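Local coordinates for protein Poly(A) RNA polymerase GLD2 (Rattus norvegicus, PDB 6LBK) that probably adds AMP units from ATP to the 3' ends of selected cytoplasmic mRNAs and certain microRNAs, using magnesium or manganese as cofactor, at residues L70-K73 and E74-R77; R82-Q85 and L86-Q90; K164-K168 and V169-E173. The protein carries 1 engineered substitution. All blocks are in the same frame, centred on the assembly; numbering follows the deposited sequence.

Contact 1. Residues L70-K73 and E74-R77; sequences LKKK and ELCR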
# COMPACT_ATOMS: atom_id res chain seq x y z
N LEU A 70 2.26 -11.48 11.55
CA LEU A 70 1.84 -12.11 10.31
C LEU A 70 1.34 -13.54 10.56
O LEU A 70 0.43 -14.02 9.87
CB LEU A 70 3.01 -12.12 9.30
CG LEU A 70 2.75 -12.75 7.93
CD1 LEU A 70 1.72 -11.89 7.24
CD2 LEU A 70 3.99 -12.88 7.09
N LYS A 71 1.87 -14.22 11.58
CA LYS A 71 1.34 -15.54 11.89
C LYS A 71 -0.06 -15.45 12.49
O LYS A 71 -0.91 -16.28 12.17
CB LYS A 71 2.30 -16.27 12.82
CG LYS A 71 3.61 -16.65 12.14
CD LYS A 71 4.59 -17.31 13.11
CE LYS A 71 5.96 -17.48 12.47
NZ LYS A 71 6.95 -17.98 13.45
N LYS A 72 -0.32 -14.44 13.34
CA LYS A 72 -1.68 -14.29 13.88
C LYS A 72 -2.67 -13.92 12.78
O LYS A 72 -3.83 -14.39 12.77
CB LYS A 72 -1.71 -13.25 15.00
CG LYS A 72 -1.52 -13.86 16.39
CD LYS A 72 -2.11 -15.29 16.52
CE LYS A 72 -3.64 -15.41 16.83
NZ LYS A 72 -4.05 -16.89 16.99
N LYS A 73 -2.23 -13.12 11.81
CA LYS A 73 -3.10 -12.81 10.68
C LYS A 73 -3.32 -14.04 9.79
O LYS A 73 -4.43 -14.24 9.27
CB LYS A 73 -2.53 -11.63 9.89
CG LYS A 73 -2.54 -10.32 10.69
CD LYS A 73 -2.04 -9.19 9.85
CE LYS A 73 -1.87 -7.95 10.65
NZ LYS A 73 -1.38 -6.89 9.74
N GLU A 74 -2.29 -14.87 9.60
CA GLU A 74 -2.45 -16.04 8.76
C GLU A 74 -3.33 -17.10 9.44
O GLU A 74 -4.12 -17.79 8.78
CB GLU A 74 -1.08 -16.60 8.39
CG GLU A 74 -1.16 -18.01 7.84
CD GLU A 74 -1.85 -18.05 6.49
OE1 GLU A 74 -1.68 -17.08 5.73
OE2 GLU A 74 -2.56 -19.04 6.20
N LEU A 75 -3.21 -17.25 10.77
CA LEU A 75 -4.08 -18.15 11.52
C LEU A 75 -5.52 -17.69 11.44
O LEU A 75 -6.44 -18.50 11.29
CB LEU A 75 -3.63 -18.20 12.98
CG LEU A 75 -2.28 -18.82 13.20
CD1 LEU A 75 -1.84 -18.62 14.65
CD2 LEU A 75 -2.39 -20.29 12.82
N CYS A 76 -5.73 -16.37 11.50
CA CYS A 76 -7.08 -15.86 11.32
C CYS A 76 -7.60 -16.09 9.90
O CYS A 76 -8.78 -16.44 9.72
CB CYS A 76 -7.11 -14.38 11.70
SG CYS A 76 -8.76 -13.72 11.55
N ARG A 77 -6.75 -15.90 8.88
CA ARG A 77 -7.14 -16.12 7.49
C ARG A 77 -7.55 -17.57 7.25
O ARG A 77 -8.60 -17.84 6.64
CB ARG A 77 -5.99 -15.76 6.55
CG ARG A 77 -6.39 -15.92 5.09
CD ARG A 77 -5.26 -16.34 4.18
NE ARG A 77 -4.65 -17.60 4.59
CZ ARG A 77 -5.19 -18.78 4.32
NH1 ARG A 77 -6.35 -18.84 3.67
NH2 ARG A 77 -4.58 -19.90 4.69
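Leu70 and Glu74 begin a run of four i to i+4 hydrogen bonds that illustrates the regular alpha helix, here part of helix 67-85 in the palm domain. The carbonyls of Leu70, Lys71, Lys72 and Lys73 receive the amides of Glu74, Leu75, Cys76 and Arg77 in turn; Leu75 N lies 2.9 Å from Lys71 O, and the other three bonds are much the same length. These four carbonyls and four amides are thus satisfied within the helix, while the charged ends find other partners. Glu74 and Arg77 form a salt bridge one turn apart. Arg77 comes side-on, with NH2 at 2.7 Å and NE at 3.0 Å from the same oxygen, Glu74 OE2, NH2 on the syn lone pair and NE on the same side but 34° out of the carboxylate plane; a weak third bond runs from NE to OE1. The bend of Glu74 at chi2 (67°) brings its carboxyl carbon CD to the guanidinium edge, in the plane of that group. Arg77 NH1 bonds the carbonyl of Leu93, which further restrains the rotation of the group. Lys73 extends fully beyond CG and gives NZ to Ser108 O, with weaker bonds to Gln65, Ser99 and the carbonyl of Asp109, a probable magnesium ligand. Lys72, bent at chi2 and chi3, instead brings its tip across Leu75, leaving NZ 3.7 Å from CD1 of Leu75.

Contact 2. Residues R82-Q85 and L86-Q90; sequences REIQ and LLFPQ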
# COMPACT_ATOMS: atom_id res chain seq x y z
N ARG A 82 -11.81 -21.66 6.33
CA ARG A 82 -12.53 -22.83 6.79
C ARG A 82 -13.97 -22.46 7.16
O ARG A 82 -14.93 -23.15 6.77
CB ARG A 82 -11.77 -23.39 7.99
CG ARG A 82 -12.14 -24.72 8.46
CD ARG A 82 -11.08 -25.06 9.43
NE ARG A 82 -11.42 -24.76 10.82
CZ ARG A 82 -11.96 -25.65 11.65
NH1 ARG A 82 -12.21 -25.31 12.91
NH2 ARG A 82 -12.23 -26.89 11.23
N GLU A 83 -14.13 -21.37 7.90
CA GLU A 83 -15.45 -20.99 8.37
C GLU A 83 -16.36 -20.57 7.21
O GLU A 83 -17.53 -20.97 7.15
CB GLU A 83 -15.28 -19.88 9.42
CG GLU A 83 -16.39 -19.78 10.45
CD GLU A 83 -16.14 -20.44 11.84
OE1 GLU A 83 -15.07 -20.27 12.46
OE2 GLU A 83 -17.06 -21.10 12.33
N ILE A 84 -15.83 -19.79 6.26
CA ILE A 84 -16.59 -19.29 5.11
C ILE A 84 -16.97 -20.43 4.18
O ILE A 84 -18.01 -20.38 3.51
CB ILE A 84 -15.77 -18.21 4.36
CG1 ILE A 84 -15.80 -16.88 5.11
CG2 ILE A 84 -16.26 -18.01 2.92
CD1 ILE A 84 -14.75 -15.85 4.61
N GLN A 85 -16.16 -21.48 4.15
CA GLN A 85 -16.40 -22.59 3.25
C GLN A 85 -17.65 -23.36 3.61
O GLN A 85 -18.18 -24.09 2.76
CB GLN A 85 -15.18 -23.49 3.21
CG GLN A 85 -14.26 -23.08 2.07
CD GLN A 85 -12.88 -23.71 2.11
OE1 GLN A 85 -12.52 -24.40 3.06
NE2 GLN A 85 -12.11 -23.48 1.05
N LEU A 86 -18.15 -23.22 4.84
CA LEU A 86 -19.48 -23.75 5.11
C LEU A 86 -20.52 -23.09 4.22
O LEU A 86 -21.49 -23.73 3.82
CB LEU A 86 -19.83 -23.57 6.58
CG LEU A 86 -18.88 -24.27 7.54
CD1 LEU A 86 -19.41 -24.11 8.96
CD2 LEU A 86 -18.68 -25.74 7.18
N LEU A 87 -20.33 -21.80 3.92
CA LEU A 87 -21.25 -21.05 3.07
C LEU A 87 -20.91 -21.19 1.59
O LEU A 87 -21.80 -21.43 0.77
CB LEU A 87 -21.25 -19.57 3.46
CG LEU A 87 -21.78 -19.28 4.86
CD1 LEU A 87 -21.65 -17.81 5.14
CD2 LEU A 87 -23.24 -19.74 4.98
N PHE A 88 -19.65 -21.01 1.23
CA PHE A 88 -19.24 -21.08 -0.17
C PHE A 88 -18.09 -22.07 -0.25
O PHE A 88 -16.91 -21.70 -0.12
CB PHE A 88 -18.88 -19.70 -0.70
CG PHE A 88 -19.93 -18.69 -0.40
CD1 PHE A 88 -21.07 -18.62 -1.17
CD2 PHE A 88 -19.79 -17.82 0.66
CE1 PHE A 88 -22.06 -17.69 -0.89
CE2 PHE A 88 -20.77 -16.89 0.95
CZ PHE A 88 -21.91 -16.83 0.17
N PRO A 89 -18.39 -23.36 -0.42
CA PRO A 89 -17.34 -24.38 -0.43
C PRO A 89 -16.37 -24.21 -1.56
O PRO A 89 -15.24 -24.71 -1.48
CB PRO A 89 -18.11 -25.70 -0.57
CG PRO A 89 -19.47 -25.41 -0.13
CD PRO A 89 -19.74 -23.94 -0.37
N GLN A 90 -16.74 -23.48 -2.61
CA GLN A 90 -15.85 -23.27 -3.73
C GLN A 90 -15.02 -22.00 -3.57
O GLN A 90 -14.50 -21.49 -4.56
CB GLN A 90 -16.64 -23.21 -5.05
CG GLN A 90 -17.03 -24.57 -5.72
CD GLN A 90 -18.40 -25.15 -5.31
OE1 GLN A 90 -19.14 -24.58 -4.51
NE2 GLN A 90 -18.77 -26.28 -5.93
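Ile84 and Phe88 meet where helix 67-85 gives way to loop, an example of how side chains and carbonyls are rearranged at the C-terminal end of an alpha helix. The two side chains lie obliquely to one another, and the isoleucine uses its shorter branch: CG2 comes to the edge of the phenyl ring, near the ring plane, 4.2 Å from CD2 of Phe88. CG2 stands anti to the backbone N of Ile84, which sends this methyl toward Phe88, whereas CG1 lies beside that N, anti to the carbonyl carbon. The ring of Phe88 also packs on Ile134 and Leu137 of helix 128-144, and Ile84 reaches Leu93 of strand 91-96.

In the backbone of the same turn one carbonyl serves two donors. Phe88 N approaches Ile84 O in the carbonyl plane at 2.9 Å, nearly straight, while Leu87 N, at 2.8 Å from the same oxygen, stands about 50° out of that plane. Leu86 N turns back to Glu83 O in a longer bond of 3.3 Å, from well above the carbonyl plane.

Gln85 meets Phe88 at its backbone oxygen instead of its ring. Its CA directs a hydrogen almost straight (168°) at Phe88 O, its CG lies 3.7 Å from that oxygen, and its extended chain carries NE2 to the carbonyl of Ser91. No amide hydrogen is available from Pro89 for the carbonyl of Gln85; the proline ring instead sets its carbons against it, with Pro89 CG 3.4 Å from Gln85 O.

Contact 3. Residues K164-K168 and V169-E173; sequences KFRDK and VSCVE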
# COMPACT_ATOMS: atom_id res chain seq x y z
N LYS A 164 -15.66 -4.91 7.76
CA LYS A 164 -14.61 -4.59 8.71
C LYS A 164 -14.90 -5.34 9.99
O LYS A 164 -16.04 -5.39 10.46
CB LYS A 164 -14.55 -3.09 8.99
CG LYS A 164 -13.62 -2.33 8.08
CD LYS A 164 -12.99 -1.21 8.86
CE LYS A 164 -12.02 -0.45 7.99
NZ LYS A 164 -11.64 0.84 8.62
N PHE A 165 -13.85 -5.90 10.58
CA PHE A 165 -14.09 -6.64 11.80
C PHE A 165 -12.81 -6.69 12.60
O PHE A 165 -11.73 -6.47 12.08
CB PHE A 165 -14.61 -8.08 11.51
CG PHE A 165 -13.65 -8.98 10.76
CD1 PHE A 165 -12.79 -9.83 11.45
CD2 PHE A 165 -13.67 -9.05 9.38
CE1 PHE A 165 -11.92 -10.69 10.76
CE2 PHE A 165 -12.82 -9.91 8.69
CZ PHE A 165 -11.94 -10.73 9.38
N ARG A 166 -12.95 -7.03 13.88
CA ARG A 166 -11.80 -7.17 14.77
C ARG A 166 -11.75 -8.61 15.24
O ARG A 166 -12.73 -9.11 15.81
CB ARG A 166 -11.91 -6.20 15.95
CG ARG A 166 -10.62 -5.93 16.70
CD ARG A 166 -10.90 -5.00 17.88
NE ARG A 166 -10.82 -5.69 19.16
CZ ARG A 166 -9.77 -5.66 19.97
NH1 ARG A 166 -8.69 -4.94 19.63
NH2 ARG A 166 -9.78 -6.33 21.11
N ASP A 167 -10.62 -9.28 15.00
CA ASP A 167 -10.37 -10.61 15.52
C ASP A 167 -9.95 -10.48 16.97
O ASP A 167 -8.94 -9.83 17.28
CB ASP A 167 -9.29 -11.30 14.69
CG ASP A 167 -8.84 -12.64 15.30
OD1 ASP A 167 -9.69 -13.52 15.62
OD2 ASP A 167 -7.61 -12.80 15.48
N LYS A 168 -10.76 -11.08 17.86
CA LYS A 168 -10.48 -11.10 19.29
C LYS A 168 -9.33 -12.03 19.63
O LYS A 168 -8.78 -11.95 20.73
CB LYS A 168 -11.70 -11.58 20.06
CG LYS A 168 -12.84 -10.63 20.14
CD LYS A 168 -14.12 -11.38 20.50
CE LYS A 168 -13.98 -12.11 21.83
NZ LYS A 168 -13.84 -11.12 22.94
N VAL A 169 -8.98 -12.93 18.71
CA VAL A 169 -7.89 -13.87 18.95
C VAL A 169 -6.55 -13.17 18.84
O VAL A 169 -5.71 -13.27 19.74
CB VAL A 169 -8.00 -15.06 17.98
CG1 VAL A 169 -6.89 -16.05 18.24
CG2 VAL A 169 -9.36 -15.73 18.09
N SER A 170 -6.31 -12.49 17.71
CA SER A 170 -5.10 -11.68 17.52
C SER A 170 -5.25 -10.23 17.98
O SER A 170 -4.24 -9.52 18.03
CB SER A 170 -4.68 -11.67 16.05
OG SER A 170 -5.69 -11.13 15.23
N CYS A 171 -6.47 -9.79 18.31
CA CYS A 171 -6.80 -8.38 18.59
C CYS A 171 -6.56 -7.48 17.38
O CYS A 171 -6.23 -6.30 17.54
CB CYS A 171 -6.01 -7.83 19.79
SG CYS A 171 -6.51 -8.33 21.44
N VAL A 172 -6.72 -8.00 16.16
CA VAL A 172 -6.29 -7.30 14.94
C VAL A 172 -7.51 -6.93 14.10
O VAL A 172 -8.47 -7.71 13.98
CB VAL A 172 -5.28 -8.13 14.10
CG1 VAL A 172 -5.26 -7.70 12.65
CG2 VAL A 172 -3.88 -7.99 14.67
N GLU A 173 -7.48 -5.73 13.53
CA GLU A 173 -8.53 -5.26 12.64
C GLU A 173 -8.30 -5.76 11.22
O GLU A 173 -7.18 -5.78 10.72
CB GLU A 173 -8.56 -3.73 12.65
CG GLU A 173 -9.79 -3.12 12.00
CD GLU A 173 -10.97 -3.02 12.96
OE1 GLU A 173 -12.10 -2.78 12.48
OE2 GLU A 173 -10.76 -3.18 14.19
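Asp167 and Ser170 hold the turn of a beta hairpin, in which one carboxylate organises the loop that follows it. OD2 of Asp167 takes two bonds from Ser170: the hydroxyl OG, at 2.6 Å, comes on the anti lone pair, whereas the amide N, equally close, comes from above the carboxylate plane. A weak bond of 3.2 Å from Val169 N to Asp167 OD1 closes an Asx turn, and the valine CB packs beside that oxygen. Having CG anti to its own N (chi1 172°) turns the carboxylate of Asp167 toward the amides of Val169 and Ser170.

Behind the turn the strands pair. Asp167 N bonds Val172 O at 2.9 Å. Arg166 and Glu173 form the antiparallel non-hydrogen-bonded pair, and their side chains cross at about a right angle: Glu173 OE2 lies 3.7 Å from Arg166 CB, but the charged ends stay apart. The backbone of Cys171 lies over one face of the Arg166 guanidinium, toward its rim, while Cys171 SG comes 3.8 Å from Arg166 NH2; NE forms a salt bridge with Glu151. Glu173 touches Asp109, a probable magnesium ligand.

The hairpin belongs to the five-stranded palm sheet: strand 150-156 flanks 162-167, strand 110-116 runs parallel to 172-178, and helix 67-85 covers the side of Phe165 and Asp167 through Leu80 and Cys76.

In the fold
All three contacts belong to the palm domain and follow one another along the chain. Contact 1 lies within helix 67-85 and contact 2 at its C-terminal end, their centres about 18 Å apart; the second marks its passage into the loop before strand 91-96. Contact 3 comes later, at the tip of the hairpin of strands 162-167 and 172-178, about 10 Å from contact 1 and 20 Å from contact 2, centre to centre. Only contacts 1 and 3 touch: Lys72 packs on Val169 and Ser170, and Lys73 on Val172. The helix thereby lies against the sheet, and contacts 1 and 3 both approach the probable magnesium ligand Asp109, while contact 2 lies away from it.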